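Local coordinates for hypothetical protein (Legionella pneumophila subsp. pneumophila, PDB 4G2A) that is of unknown function, though thought to be a nutrient-binding protein, and joins a strand-rich part to a helical YARHG domain, at residues A[10-15]-A[161-166]; A[170-175]-A[221-226]; A[277-282]-A[300-305]. All coordinates share one frame; numbering follows the deposited sequence.

Contact 1: residues A[10-15]-A[161-166]; sequences GSLPIP and LKTGAL
L12 and L161 open a buried, largely apolar contact in which the broken strand 10-15 packs against the 3-10 turn that follows strand 155-160. Strands 10-15 and 155-160 run parallel and are hydrogen-bonded through V160; the turn packs on strand 10-15 just beyond the point where that pairing stops, while I14 pairs with A65 of strand 60-68. No direct hydrogen bond joins the two segments; methyl groups do most of the work. L12 reaches over with its branch: CG of L12 lies 4.0 Å from CD2 of L161, while CD1 of L12 sits 3.5 Å from the carbonyl O of L161 and 3.7 Å from CA of G164. That same carbonyl accepts the backbone N of G164, the first bond of the turn. Farther along, I14 turns its CG2 anti to the carbonyl carbon, which sets this methyl 3.7 Å from CB of T163 and 3.9 Å from CD1 of L166. The ring of P15 continues the row, its CD 3.6 Å from CB of L166. One water crosses the gap, giving a hydrogen bond to O of L12 (2.9 Å) and hydrogen-bonded to OG1 of T163 (2.6 Å). Outside the pair, D228 accepts from the backbone N of both L161 and K162. The chemistry implies an apolar fit between the segments, with the water bridging O of L12 and OG1 of T163 in place of a direct bond.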
ATOM      1  N   GLY A  10       1.828   8.095   1.654  1.00 25.63           N
ATOM      2  CA  GLY A  10       2.423   8.856   2.734  1.00 25.28           C
ATOM      3  C   GLY A  10       3.753   9.479   2.359  1.00 27.80           C
ATOM      4  O   GLY A  10       4.401   9.080   1.383  1.00 26.78           O
ATOM      5  N   SER A  11       4.138  10.503   3.108  1.00 23.73           N
ATOM      6  CA  SER A  11       5.388  11.224   2.876  1.00 24.01           C
ATOM      7  C   SER A  11       5.947  11.728   4.192  1.00 27.87           C
ATOM      8  O   SER A  11       5.170  12.043   5.108  1.00 26.42           O
ATOM      9  CB  SER A  11       5.161  12.406   1.933  1.00 27.00           C
ATOM     10  OG  SER A  11       5.047  12.034   0.567  1.00 33.83           O
ATOM     11  N   LEU A  12       7.287  11.802   4.290  1.00 24.62           N
ATOM     12  CA  LEU A  12       7.963  12.391   5.455  1.00 25.55           C
ATOM     13  C   LEU A  12       7.605  13.888   5.540  1.00 31.20           C
ATOM     14  O   LEU A  12       7.385  14.485   4.476  1.00 31.72           O
ATOM     15  CB  LEU A  12       9.516  12.264   5.332  1.00 25.48           C
ATOM     16  CG  LEU A  12      10.187  10.953   5.690  1.00 29.11           C
ATOM     17  CD1 LEU A  12      11.666  11.066   5.493  1.00 29.52           C
ATOM     18  CD2 LEU A  12       9.907  10.538   7.136  1.00 30.31           C
ATOM     19  N   PRO A  13       7.582  14.544   6.725  1.00 27.77           N
ATOM     20  CA  PRO A  13       7.428  16.008   6.722  1.00 27.74           C
ATOM     21  C   PRO A  13       8.689  16.609   6.111  1.00 32.79           C
ATOM     22  O   PRO A  13       9.759  15.990   6.178  1.00 32.80           O
ATOM     23  CB  PRO A  13       7.289  16.380   8.213  1.00 29.69           C
ATOM     24  CG  PRO A  13       7.293  15.109   8.973  1.00 33.60           C
ATOM     25  CD  PRO A  13       7.883  14.048   8.082  1.00 29.51           C
ATOM     26  N   ILE A  14       8.579  17.764   5.459  1.00 29.78           N
ATOM     27  CA  ILE A  14       9.770  18.352   4.867  1.00 29.38           C
ATOM     28  C   ILE A  14       9.901  19.818   5.288  1.00 34.98           C
ATOM     29  O   ILE A  14       8.887  20.466   5.544  1.00 34.67           O
ATOM     30  CB  ILE A  14       9.791  18.179   3.321  1.00 31.90           C
ATOM     31  CG1 ILE A  14       8.603  18.843   2.631  1.00 31.94           C
ATOM     32  CG2 ILE A  14       9.910  16.724   2.923  1.00 31.93           C
ATOM     33  CD1 ILE A  14       9.011  19.780   1.588  1.00 38.87           C
ATOM     34  N   PRO A  15      11.123  20.386   5.309  1.00 33.45           N
ATOM     35  CA  PRO A  15      11.237  21.823   5.602  1.00 34.52           C
ATOM     36  C   PRO A  15      11.047  22.673   4.338  1.00 41.87           C
ATOM     37  O   PRO A  15      11.405  22.244   3.243  1.00 39.61           O
ATOM     38  CB  PRO A  15      12.660  21.963   6.154  1.00 36.96           C
ATOM     39  CG  PRO A  15      13.427  20.776   5.625  1.00 40.13           C
ATOM     40  CD  PRO A  15      12.450  19.779   5.039  1.00 34.82           C
ATOM     41  N   LEU A 161      10.484   8.594   1.496  1.00 26.27           N
ATOM     42  CA  LEU A 161      11.543   8.660   2.492  1.00 26.42           C
ATOM     43  C   LEU A 161      12.784   9.394   1.981  1.00 32.21           C
ATOM     44  O   LEU A 161      13.549   9.883   2.808  1.00 33.47           O
ATOM     45  CB  LEU A 161      11.934   7.229   2.915  1.00 26.53           C
ATOM     46  CG  LEU A 161      10.896   6.442   3.756  1.00 30.75           C
ATOM     47  CD1 LEU A 161      11.250   4.951   3.827  1.00 31.46           C
ATOM     48  CD2 LEU A 161      10.757   7.011   5.151  1.00 30.67           C
ATOM     49  N   LYS A 162      12.996   9.467   0.643  1.00 28.32           N
ATOM     50  CA  LYS A 162      14.170  10.097   0.024  1.00 29.50           C
ATOM     51  C   LYS A 162      14.303  11.600   0.369  1.00 34.95           C
ATOM     52  O   LYS A 162      15.407  12.150   0.347  1.00 33.77           O
ATOM     53  CB  LYS A 162      14.147   9.926  -1.507  1.00 30.69           C
ATOM     54  CG  LYS A 162      14.465   8.511  -1.987  1.00 35.95           C
ATOM     55  CD  LYS A 162      14.784   8.486  -3.488  1.00 40.84           C
ATOM     56  CE  LYS A 162      14.544   7.134  -4.130  1.00 52.34           C
ATOM     57  NZ  LYS A 162      14.798   7.142  -5.608  1.00 63.26           N
ATOM     58  N   THR A 163      13.164  12.245   0.656  1.00 32.56           N
ATOM     59  CA  THR A 163      13.026  13.656   0.988  1.00 32.72           C
ATOM     60  C   THR A 163      13.636  13.946   2.345  1.00 39.11           C
ATOM     61  O   THR A 163      13.933  15.101   2.635  1.00 39.84           O
ATOM     62  CB  THR A 163      11.561  14.079   0.918  1.00 36.25           C
ATOM     63  OG1 THR A 163      10.765  13.171   1.691  1.00 26.53           O
ATOM     64  CG2 THR A 163      11.046  14.159  -0.514  1.00 33.09           C
ATOM     65  N   GLY A 164      13.898  12.896   3.127  1.00 36.69           N
ATOM     66  CA  GLY A 164      14.591  13.007   4.407  1.00 37.15           C
ATOM     67  C   GLY A 164      15.948  13.688   4.293  1.00 41.66           C
ATOM     68  O   GLY A 164      16.455  14.229   5.278  1.00 42.69           O
ATOM     69  N   ALA A 165      16.512  13.712   3.055  1.00 36.96           N
ATOM     70  CA  ALA A 165      17.758  14.374   2.648  1.00 37.19           C
ATOM     71  C   ALA A 165      17.644  15.912   2.738  1.00 37.60           C
ATOM     72  O   ALA A 165      18.655  16.594   2.630  1.00 36.65           O
ATOM     73  CB  ALA A 165      18.111  13.973   1.219  1.00 37.99           C
ATOM     74  N   LEU A 166      16.416  16.455   2.895  1.00 32.67           N
ATOM     75  CA  LEU A 166      16.214  17.894   3.046  1.00 32.99           C
ATOM     76  C   LEU A 166      16.545  18.350   4.495  1.00 37.41           C
ATOM     77  O   LEU A 166      16.776  19.537   4.736  1.00 35.79           O
ATOM     78  CB  LEU A 166      14.786  18.297   2.666  1.00 32.18           C
ATOM     79  CG  LEU A 166      14.425  18.185   1.186  1.00 36.27           C
ATOM     80  CD1 LEU A 166      12.941  18.167   1.002  1.00 35.55           C
ATOM     81  CD2 LEU A 166      15.097  19.265   0.335  1.00 36.16           C
TER
HETATM   82  O   HOH W   1       8.354  14.026   1.810  1.00 40.88           O

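Contact 2: residues A[170-175]-A[221-226]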
ATOM      1  N   SER A 170      23.119  13.404   6.936  1.00 54.32           N
ATOM      2  CA  SER A 170      22.778  12.376   5.951  1.00 53.57           C
ATOM      3  C   SER A 170      21.577  11.521   6.399  1.00 54.04           C
ATOM      4  O   SER A 170      20.563  11.426   5.676  1.00 53.61           O
ATOM      5  CB  SER A 170      23.990  11.481   5.668  1.00 59.85           C
ATOM      6  OG  SER A 170      24.732  11.158   6.838  1.00 70.70           O
ATOM      7  N   SER A 171      21.681  10.953   7.610  1.00 46.65           N
ATOM      8  CA  SER A 171      20.697  10.042   8.166  1.00 43.83           C
ATOM      9  C   SER A 171      19.439  10.735   8.736  1.00 43.38           C
ATOM     10  O   SER A 171      19.480  11.900   9.156  1.00 42.55           O
ATOM     11  CB  SER A 171      21.342   9.136   9.221  1.00 46.60           C
ATOM     12  OG  SER A 171      21.279   9.600  10.561  1.00 52.66           O
ATOM     13  N   ILE A 172      18.315   9.984   8.715  1.00 36.90           N
ATOM     14  CA  ILE A 172      17.040  10.360   9.324  1.00 34.80           C
ATOM     15  C   ILE A 172      16.927   9.539  10.642  1.00 38.96           C
ATOM     16  O   ILE A 172      15.835   9.317  11.148  1.00 38.68           O
ATOM     17  CB  ILE A 172      15.782  10.240   8.381  1.00 36.05           C
ATOM     18  CG1 ILE A 172      15.548   8.816   7.844  1.00 35.60           C
ATOM     19  CG2 ILE A 172      15.827  11.270   7.255  1.00 35.65           C
ATOM     20  CD1 ILE A 172      14.232   8.606   7.022  1.00 31.16           C
ATOM     21  N   GLY A 173      18.076   9.102  11.172  1.00 35.39           N
ATOM     22  CA  GLY A 173      18.189   8.345  12.413  1.00 34.64           C
ATOM     23  C   GLY A 173      17.537   6.979  12.423  1.00 36.81           C
ATOM     24  O   GLY A 173      17.654   6.225  11.452  1.00 35.43           O
ATOM     25  N   HIS A 174      16.886   6.646  13.559  1.00 33.28           N
ATOM     26  CA  HIS A 174      16.205   5.383  13.819  1.00 33.26           C
ATOM     27  C   HIS A 174      14.849   5.334  13.123  1.00 37.29           C
ATOM     28  O   HIS A 174      13.881   5.892  13.617  1.00 37.10           O
ATOM     29  CB  HIS A 174      16.043   5.135  15.330  1.00 34.83           C
ATOM     30  CG  HIS A 174      15.793   3.696  15.674  1.00 38.88           C
ATOM     31  ND1 HIS A 174      15.626   3.293  16.980  1.00 41.51           N
ATOM     32  CD2 HIS A 174      15.712   2.606  14.870  1.00 40.59           C
ATOM     33  CE1 HIS A 174      15.443   1.982  16.929  1.00 40.94           C
ATOM     34  NE2 HIS A 174      15.482   1.529  15.678  1.00 40.66           N
ATOM     35  N   THR A 175      14.786   4.630  11.988  1.00 34.35           N
ATOM     36  CA  THR A 175      13.611   4.502  11.141  1.00 32.75           C
ATOM     37  C   THR A 175      12.885   3.192  11.399  1.00 37.03           C
ATOM     38  O   THR A 175      13.411   2.109  11.118  1.00 37.67           O
ATOM     39  CB  THR A 175      14.051   4.646   9.658  1.00 35.19           C
ATOM     40  OG1 THR A 175      14.909   5.793   9.562  1.00 35.40           O
ATOM     41  CG2 THR A 175      12.877   4.794   8.700  1.00 24.20           C
ATOM     42  N   ARG A 221      18.719   1.846  11.725  1.00 38.96           N
ATOM     43  CA  ARG A 221      19.440   2.799  12.567  1.00 39.74           C
ATOM     44  C   ARG A 221      20.431   3.514  11.686  1.00 46.02           C
ATOM     45  O   ARG A 221      20.928   2.899  10.749  1.00 47.05           O
ATOM     46  CB  ARG A 221      20.120   2.095  13.763  1.00 40.47           C
ATOM     47  CG  ARG A 221      19.173   1.193  14.582  1.00 44.06           C
ATOM     48  CD  ARG A 221      19.732   0.839  15.947  1.00 52.96           C
ATOM     49  NE  ARG A 221      19.555   1.923  16.916  1.00 57.60           N
ATOM     50  CZ  ARG A 221      18.871   1.817  18.052  1.00 70.45           C
ATOM     51  NH1 ARG A 221      18.291   0.668  18.384  1.00 51.42           N
ATOM     52  NH2 ARG A 221      18.770   2.858  18.872  1.00 58.98           N
ATOM     53  N   HIS A 222      20.642   4.839  11.911  1.00 42.94           N
ATOM     54  CA  HIS A 222      21.486   5.723  11.103  1.00 43.89           C
ATOM     55  C   HIS A 222      21.106   5.664   9.640  1.00 45.27           C
ATOM     56  O   HIS A 222      21.975   5.788   8.768  1.00 45.34           O
ATOM     57  CB  HIS A 222      22.973   5.394  11.271  1.00 47.61           C
ATOM     58  CG  HIS A 222      23.545   6.030  12.476  1.00 53.29           C
ATOM     59  ND1 HIS A 222      23.800   7.386  12.511  1.00 55.96           N
ATOM     60  CD2 HIS A 222      23.829   5.489  13.687  1.00 56.85           C
ATOM     61  CE1 HIS A 222      24.272   7.625  13.727  1.00 57.13           C
ATOM     62  NE2 HIS A 222      24.303   6.510  14.472  1.00 57.90           N
ATOM     63  N   PHE A 223      19.797   5.520   9.373  1.00 39.98           N
ATOM     64  CA  PHE A 223      19.261   5.337   8.038  1.00 38.58           C
ATOM     65  C   PHE A 223      19.492   6.530   7.120  1.00 43.98           C
ATOM     66  O   PHE A 223      18.948   7.605   7.353  1.00 42.70           O
ATOM     67  CB  PHE A 223      17.762   4.995   8.096  1.00 38.19           C
ATOM     68  CG  PHE A 223      17.097   4.668   6.769  1.00 38.10           C
ATOM     69  CD1 PHE A 223      17.649   3.729   5.906  1.00 41.51           C
ATOM     70  CD2 PHE A 223      15.881   5.241   6.423  1.00 38.51           C
ATOM     71  CE1 PHE A 223      17.015   3.400   4.706  1.00 41.68           C
ATOM     72  CE2 PHE A 223      15.247   4.910   5.228  1.00 40.30           C
ATOM     73  CZ  PHE A 223      15.820   3.992   4.377  1.00 39.26           C
ATOM     74  N   GLN A 224      20.314   6.315   6.080  1.00 44.10           N
ATOM     75  CA  GLN A 224      20.573   7.250   4.992  1.00 46.33           C
ATOM     76  C   GLN A 224      19.474   6.960   3.971  1.00 53.52           C
ATOM     77  O   GLN A 224      19.521   5.903   3.339  1.00 54.45           O
ATOM     78  CB  GLN A 224      21.994   7.072   4.412  1.00 49.74           C
ATOM     79  CG  GLN A 224      23.105   7.689   5.268  1.00 71.45           C
ATOM     80  CD  GLN A 224      24.496   7.501   4.692  1.00 90.90           C
ATOM     81  OE1 GLN A 224      25.264   8.459   4.520  1.00 85.29           O
ATOM     82  NE2 GLN A 224      24.875   6.259   4.422  1.00 84.34           N
ATOM     83  N   PRO A 225      18.398   7.779   3.880  1.00 51.17           N
ATOM     84  CA  PRO A 225      17.293   7.414   2.976  1.00 50.39           C
ATOM     85  C   PRO A 225      17.654   7.587   1.496  1.00 55.44           C
ATOM     86  O   PRO A 225      17.596   8.696   0.940  1.00 56.36           O
ATOM     87  CB  PRO A 225      16.163   8.330   3.431  1.00 51.17           C
ATOM     88  CG  PRO A 225      16.863   9.543   3.966  1.00 55.91           C
ATOM     89  CD  PRO A 225      18.138   9.064   4.569  1.00 52.40           C
ATOM     90  N   GLN A 226      18.065   6.462   0.881  1.00 51.31           N
ATOM     91  CA  GLN A 226      18.462   6.335  -0.519  1.00 51.32           C
ATOM     92  C   GLN A 226      17.313   5.760  -1.356  1.00 52.14           C
ATOM     93  O   GLN A 226      17.352   5.835  -2.587  1.00 51.82           O
ATOM     94  CB  GLN A 226      19.714   5.443  -0.637  1.00 55.09           C
ATOM     95  CG  GLN A 226      20.609   5.753  -1.851  1.00 79.84           C
ATOM     96  CD  GLN A 226      21.277   7.109  -1.761  1.00102.90           C
ATOM     97  OE1 GLN A 226      22.276   7.295  -1.056  1.00 96.97           O
ATOM     98  NE2 GLN A 226      20.728   8.092  -2.466  1.00 99.11           N
TER
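An ST turn shapes the loop that leads into strand 174-180: OG of S171 accepts from the backbone N of G173, and the chain there meets the loop 221-226. Two backbone hydrogen bonds join them. N of I172 gives to O of F223 (2.8 Å, nearly straight at 164°), and N of F223 gives to O of G173 at 3.1 Å, so F223 is gripped through both its N and its O. G173 has a positive phi, 64°, as the chain swings toward the strand. At the outer end the guanidinium of R221 lies flat on one face of the H174 imidazole, centres 3.9 Å apart and planes at 25°, while CG of R221 makes a CH-pi contact with the same ring. NE2 of H174 is hydrogen-bonded to D219, which would help fix the ring's rotation, and R221 also forms a salt bridge to a sulfate ion. Inward, CD1 of I172 meets the edge of the F223 ring, 3.8 Å from CD2, and its CG2 touches CG of P225. OG1 of T175, hydrogen-bonded to E26, lies 3.3 Å from CB of F223. Strand 174-180 pairs antiparallel with 215-220 and parallel with 21-33, whose M23 and E26 pack on I172.

Contact 3: residues A[277-282]-A[300-305]. With SO4 (sulfate ion), chain C.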
ATOM      1  N   TYR A 277     -14.004 -17.158  -3.120  1.00 33.26           N
ATOM      2  CA  TYR A 277     -14.959 -16.551  -2.190  1.00 34.57           C
ATOM      3  C   TYR A 277     -15.075 -17.322  -0.860  1.00 39.04           C
ATOM      4  O   TYR A 277     -15.905 -16.996  -0.010  1.00 41.10           O
ATOM      5  CB  TYR A 277     -16.331 -16.430  -2.881  1.00 35.64           C
ATOM      6  CG  TYR A 277     -16.259 -15.673  -4.193  1.00 35.15           C
ATOM      7  CD1 TYR A 277     -15.994 -14.303  -4.217  1.00 38.22           C
ATOM      8  CD2 TYR A 277     -16.423 -16.328  -5.411  1.00 32.96           C
ATOM      9  CE1 TYR A 277     -15.904 -13.605  -5.417  1.00 38.00           C
ATOM     10  CE2 TYR A 277     -16.325 -15.643  -6.617  1.00 32.71           C
ATOM     11  CZ  TYR A 277     -16.084 -14.275  -6.614  1.00 42.34           C
ATOM     12  OH  TYR A 277     -15.996 -13.561  -7.782  1.00 46.06           O
ATOM     13  N   GLY A 278     -14.239 -18.327  -0.691  1.00 35.31           N
ATOM     14  CA  GLY A 278     -14.189 -19.108   0.537  1.00 37.40           C
ATOM     15  C   GLY A 278     -15.180 -20.240   0.675  1.00 41.80           C
ATOM     16  O   GLY A 278     -15.586 -20.555   1.799  1.00 43.69           O
ATOM     17  N   ARG A 279     -15.538 -20.898  -0.450  1.00 35.57           N
ATOM     18  CA  ARG A 279     -16.433 -22.050  -0.418  1.00 35.70           C
ATOM     19  C   ARG A 279     -15.769 -23.152   0.389  1.00 41.63           C
ATOM     20  O   ARG A 279     -14.556 -23.320   0.293  1.00 39.73           O
ATOM     21  CB  ARG A 279     -16.743 -22.536  -1.836  1.00 32.19           C
ATOM     22  CG  ARG A 279     -17.770 -23.670  -1.879  1.00 35.12           C
ATOM     23  CD  ARG A 279     -17.748 -24.363  -3.211  1.00 38.70           C
ATOM     24  NE  ARG A 279     -18.780 -25.387  -3.296  1.00 47.86           N
ATOM     25  CZ  ARG A 279     -18.618 -26.649  -2.920  1.00 59.68           C
ATOM     26  NH1 ARG A 279     -17.463 -27.052  -2.411  1.00 45.22           N
ATOM     27  NH2 ARG A 279     -19.615 -27.513  -3.036  1.00 46.33           N
ATOM     28  N   GLN A 280     -16.543 -23.862   1.210  1.00 42.16           N
ATOM     29  CA  GLN A 280     -16.006 -24.949   2.026  1.00 44.45           C
ATOM     30  C   GLN A 280     -16.085 -26.240   1.223  1.00 48.74           C
ATOM     31  O   GLN A 280     -17.106 -26.509   0.582  1.00 48.64           O
ATOM     32  CB  GLN A 280     -16.731 -25.038   3.370  1.00 48.72           C
ATOM     33  CG  GLN A 280     -16.241 -23.958   4.343  1.00 70.90           C
ATOM     34  CD  GLN A 280     -17.359 -23.269   5.079  1.00 88.85           C
ATOM     35  OE1 GLN A 280     -18.111 -22.460   4.512  1.00 85.93           O
ATOM     36  NE2 GLN A 280     -17.477 -23.561   6.367  1.00 74.18           N
ATOM     37  N   PHE A 281     -14.985 -27.009   1.209  1.00 44.94           N
ATOM     38  CA  PHE A 281     -14.892 -28.227   0.404  1.00 44.70           C
ATOM     39  C   PHE A 281     -14.966 -29.492   1.260  1.00 50.79           C
ATOM     40  O   PHE A 281     -14.245 -29.614   2.250  1.00 52.85           O
ATOM     41  CB  PHE A 281     -13.603 -28.201  -0.449  1.00 44.79           C
ATOM     42  CG  PHE A 281     -13.610 -27.060  -1.448  1.00 43.02           C
ATOM     43  CD1 PHE A 281     -14.237 -27.196  -2.678  1.00 43.81           C
ATOM     44  CD2 PHE A 281     -13.014 -25.842  -1.143  1.00 43.03           C
ATOM     45  CE1 PHE A 281     -14.261 -26.140  -3.589  1.00 42.67           C
ATOM     46  CE2 PHE A 281     -13.056 -24.780  -2.045  1.00 43.57           C
ATOM     47  CZ  PHE A 281     -13.680 -24.936  -3.261  1.00 40.61           C
ATOM     48  N   GLN A 282     -15.858 -30.422   0.862  1.00 46.11           N
ATOM     49  CA  GLN A 282     -16.087 -31.703   1.519  1.00 47.96           C
ATOM     50  C   GLN A 282     -15.199 -32.799   0.934  1.00 51.53           C
ATOM     51  O   GLN A 282     -14.859 -33.732   1.655  1.00 54.29           O
ATOM     52  CB  GLN A 282     -17.569 -32.117   1.433  1.00 49.99           C
ATOM     53  CG  GLN A 282     -18.546 -31.151   2.128  1.00 57.64           C
ATOM     54  CD  GLN A 282     -18.519 -31.157   3.652  1.00 76.46           C
ATOM     55  OE1 GLN A 282     -17.699 -31.820   4.305  1.00 67.18           O
ATOM     56  NE2 GLN A 282     -19.439 -30.415   4.263  1.00 72.02           N
ATOM     57  N   PRO A 300     -17.805 -18.879   6.108  1.00 59.14           N
ATOM     58  CA  PRO A 300     -19.066 -19.568   6.456  1.00 61.13           C
ATOM     59  C   PRO A 300     -20.301 -18.909   5.842  1.00 67.46           C
ATOM     60  O   PRO A 300     -21.353 -19.550   5.751  1.00 69.48           O
ATOM     61  CB  PRO A 300     -19.108 -19.493   7.983  1.00 66.33           C
ATOM     62  CG  PRO A 300     -17.754 -19.004   8.402  1.00 70.17           C
ATOM     63  CD  PRO A 300     -17.240 -18.189   7.283  1.00 62.37           C
ATOM     64  N   ASP A 301     -20.161 -17.642   5.392  1.00 63.06           N
ATOM     65  CA  ASP A 301     -21.207 -16.856   4.739  1.00 62.59           C
ATOM     66  C   ASP A 301     -21.132 -17.013   3.198  1.00 60.38           C
ATOM     67  O   ASP A 301     -21.802 -16.258   2.467  1.00 59.46           O
ATOM     68  CB  ASP A 301     -21.099 -15.371   5.149  1.00 66.06           C
ATOM     69  CG  ASP A 301     -21.186 -15.134   6.645  1.00 82.63           C
ATOM     70  OD1 ASP A 301     -22.171 -15.600   7.267  1.00 86.02           O
ATOM     71  OD2 ASP A 301     -20.281 -14.465   7.194  1.00 91.12           O
ATOM     72  N   TYR A 302     -20.351 -18.022   2.708  1.00 51.41           N
ATOM     73  CA  TYR A 302     -20.232 -18.280   1.273  1.00 46.82           C
ATOM     74  C   TYR A 302     -21.594 -18.559   0.645  1.00 51.66           C
ATOM     75  O   TYR A 302     -22.452 -19.195   1.264  1.00 53.24           O
ATOM     76  CB  TYR A 302     -19.263 -19.438   0.930  1.00 44.40           C
ATOM     77  CG  TYR A 302     -19.283 -19.777  -0.552  1.00 42.91           C
ATOM     78  CD1 TYR A 302     -18.662 -18.948  -1.485  1.00 42.84           C
ATOM     79  CD2 TYR A 302     -20.028 -20.855  -1.034  1.00 43.10           C
ATOM     80  CE1 TYR A 302     -18.737 -19.210  -2.853  1.00 40.33           C
ATOM     81  CE2 TYR A 302     -20.132 -21.109  -2.403  1.00 41.41           C
ATOM     82  CZ  TYR A 302     -19.468 -20.293  -3.306  1.00 44.20           C
ATOM     83  OH  TYR A 302     -19.526 -20.539  -4.649  1.00 41.52           O
ATOM     84  N   SER A 303     -21.755 -18.088  -0.607  1.00 47.01           N
ATOM     85  CA  SER A 303     -22.914 -18.278  -1.472  1.00 47.71           C
ATOM     86  C   SER A 303     -22.471 -18.263  -2.912  1.00 49.58           C
ATOM     87  O   SER A 303     -21.575 -17.492  -3.271  1.00 47.73           O
ATOM     88  CB  SER A 303     -23.955 -17.184  -1.247  1.00 54.54           C
ATOM     89  OG  SER A 303     -24.994 -17.282  -2.210  1.00 65.96           O
ATOM     90  N   ASP A 304     -23.146 -19.049  -3.756  1.00 46.48           N
ATOM     91  CA  ASP A 304     -22.865 -19.067  -5.184  1.00 44.71           C
ATOM     92  C   ASP A 304     -23.211 -17.705  -5.811  1.00 47.39           C
ATOM     93  O   ASP A 304     -22.652 -17.381  -6.852  1.00 45.02           O
ATOM     94  CB  ASP A 304     -23.606 -20.216  -5.884  1.00 48.05           C
ATOM     95  CG  ASP A 304     -23.000 -21.592  -5.620  1.00 69.63           C
ATOM     96  OD1 ASP A 304     -21.757 -21.744  -5.782  1.00 68.83           O
ATOM     97  OD2 ASP A 304     -23.772 -22.530  -5.284  1.00 81.68           O
ATOM     98  N   ARG A 305     -24.034 -16.863  -5.119  1.00 46.83           N
ATOM     99  CA  ARG A 305     -24.396 -15.492  -5.542  1.00 47.05           C
ATOM    100  C   ARG A 305     -23.162 -14.573  -5.652  1.00 47.70           C
ATOM    101  O   ARG A 305     -23.222 -13.563  -6.355  1.00 47.88           O
ATOM    102  CB  ARG A 305     -25.424 -14.851  -4.591  1.00 51.39           C
ATOM    103  CG  ARG A 305     -26.785 -15.556  -4.533  1.00 66.54           C
ATOM    104  CD  ARG A 305     -27.632 -15.330  -5.766  1.00 75.39           C
ATOM    105  NE  ARG A 305     -29.030 -15.670  -5.516  1.00 90.77           N
ATOM    106  CZ  ARG A 305     -30.046 -15.239  -6.257  1.00107.57           C
ATOM    107  NH1 ARG A 305     -29.828 -14.447  -7.303  1.00 90.43           N
ATOM    108  NH2 ARG A 305     -31.291 -15.589  -5.954  1.00 98.64           N
TER
HETATM  109  S   SO4 C 402     -16.824 -30.561  -2.411  1.00 48.14           S
HETATM  110  O1  SO4 C 402     -17.576 -30.044  -1.266  1.00 49.38           O
HETATM  111  O2  SO4 C 402     -17.157 -31.966  -2.609  1.00 49.66           O
HETATM  112  O3  SO4 C 402     -17.197 -29.787  -3.570  1.00 49.74           O
HETATM  113  O4  SO4 C 402     -15.392 -30.450  -2.240  1.00 48.07           O
HETATM  114  O   HOH W   2     -21.296 -24.131  -4.161  1.00 46.27           O
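R279 lays its aliphatic chain over the ring of Y302, and its course can be followed atom by atom. CB stands over the centre of the phenol, 3.6 Å from the ring centroid and only 8° off its normal, a CH-pi contact. CG, anti to the backbone N (chi1 -175°), continues across the same ring and comes 3.5 Å from CE2 of Y302; CD is already leaving the rim. The chain stays extended to NE, which gives a hydrogen bond to a water at 2.9 Å; that water in turn donates to OD1 of D304. Since OH of Y302 also donates to OD1 of D304, meeting it from above the carboxylate plane, the water and the phenol converge on one oxygen. This meeting of two loops belongs to the helical YARHG domain: the loop 277-282 joins helix 263-275 to helix 284-291, and the loop containing 300-305 leads from there to helix 309-321. CB of Y277 adds an apolar touch at the edge of the Y302 ring, 3.7 Å from CE1, while the hydroxyl of Y277 turns away to D311 and R241. At the tip of R279, NH1 makes weak hydrogen bonds to O3 (3.0 Å) and O1 (3.2 Å) of a sulfate, probably from the crystallisation liquor. Backbone N of Q282 donates to O1 of that sulfate at 2.8 Å and 170°, and OG of S283 also binds the ion.

The three contacts follow one another along the chain, each closing before the next opens, and they fall into two groups. Contacts 1 and 2 are neighbours with centres 11 Å apart and belong to the strand-rich part; they meet directly where G164 and L12 of contact 1 pack on I172 of contact 2, and L161 lies against P225. Both also reach strand 21-33. Contact 3 sits among the helices of the YARHG domain, on the opposite side of the chain's centre, its centre about 46 Å from that of contact 1 and 47 Å from that of contact 2. The protein thus has two separately packed regions, consistent with a two-domain architecture.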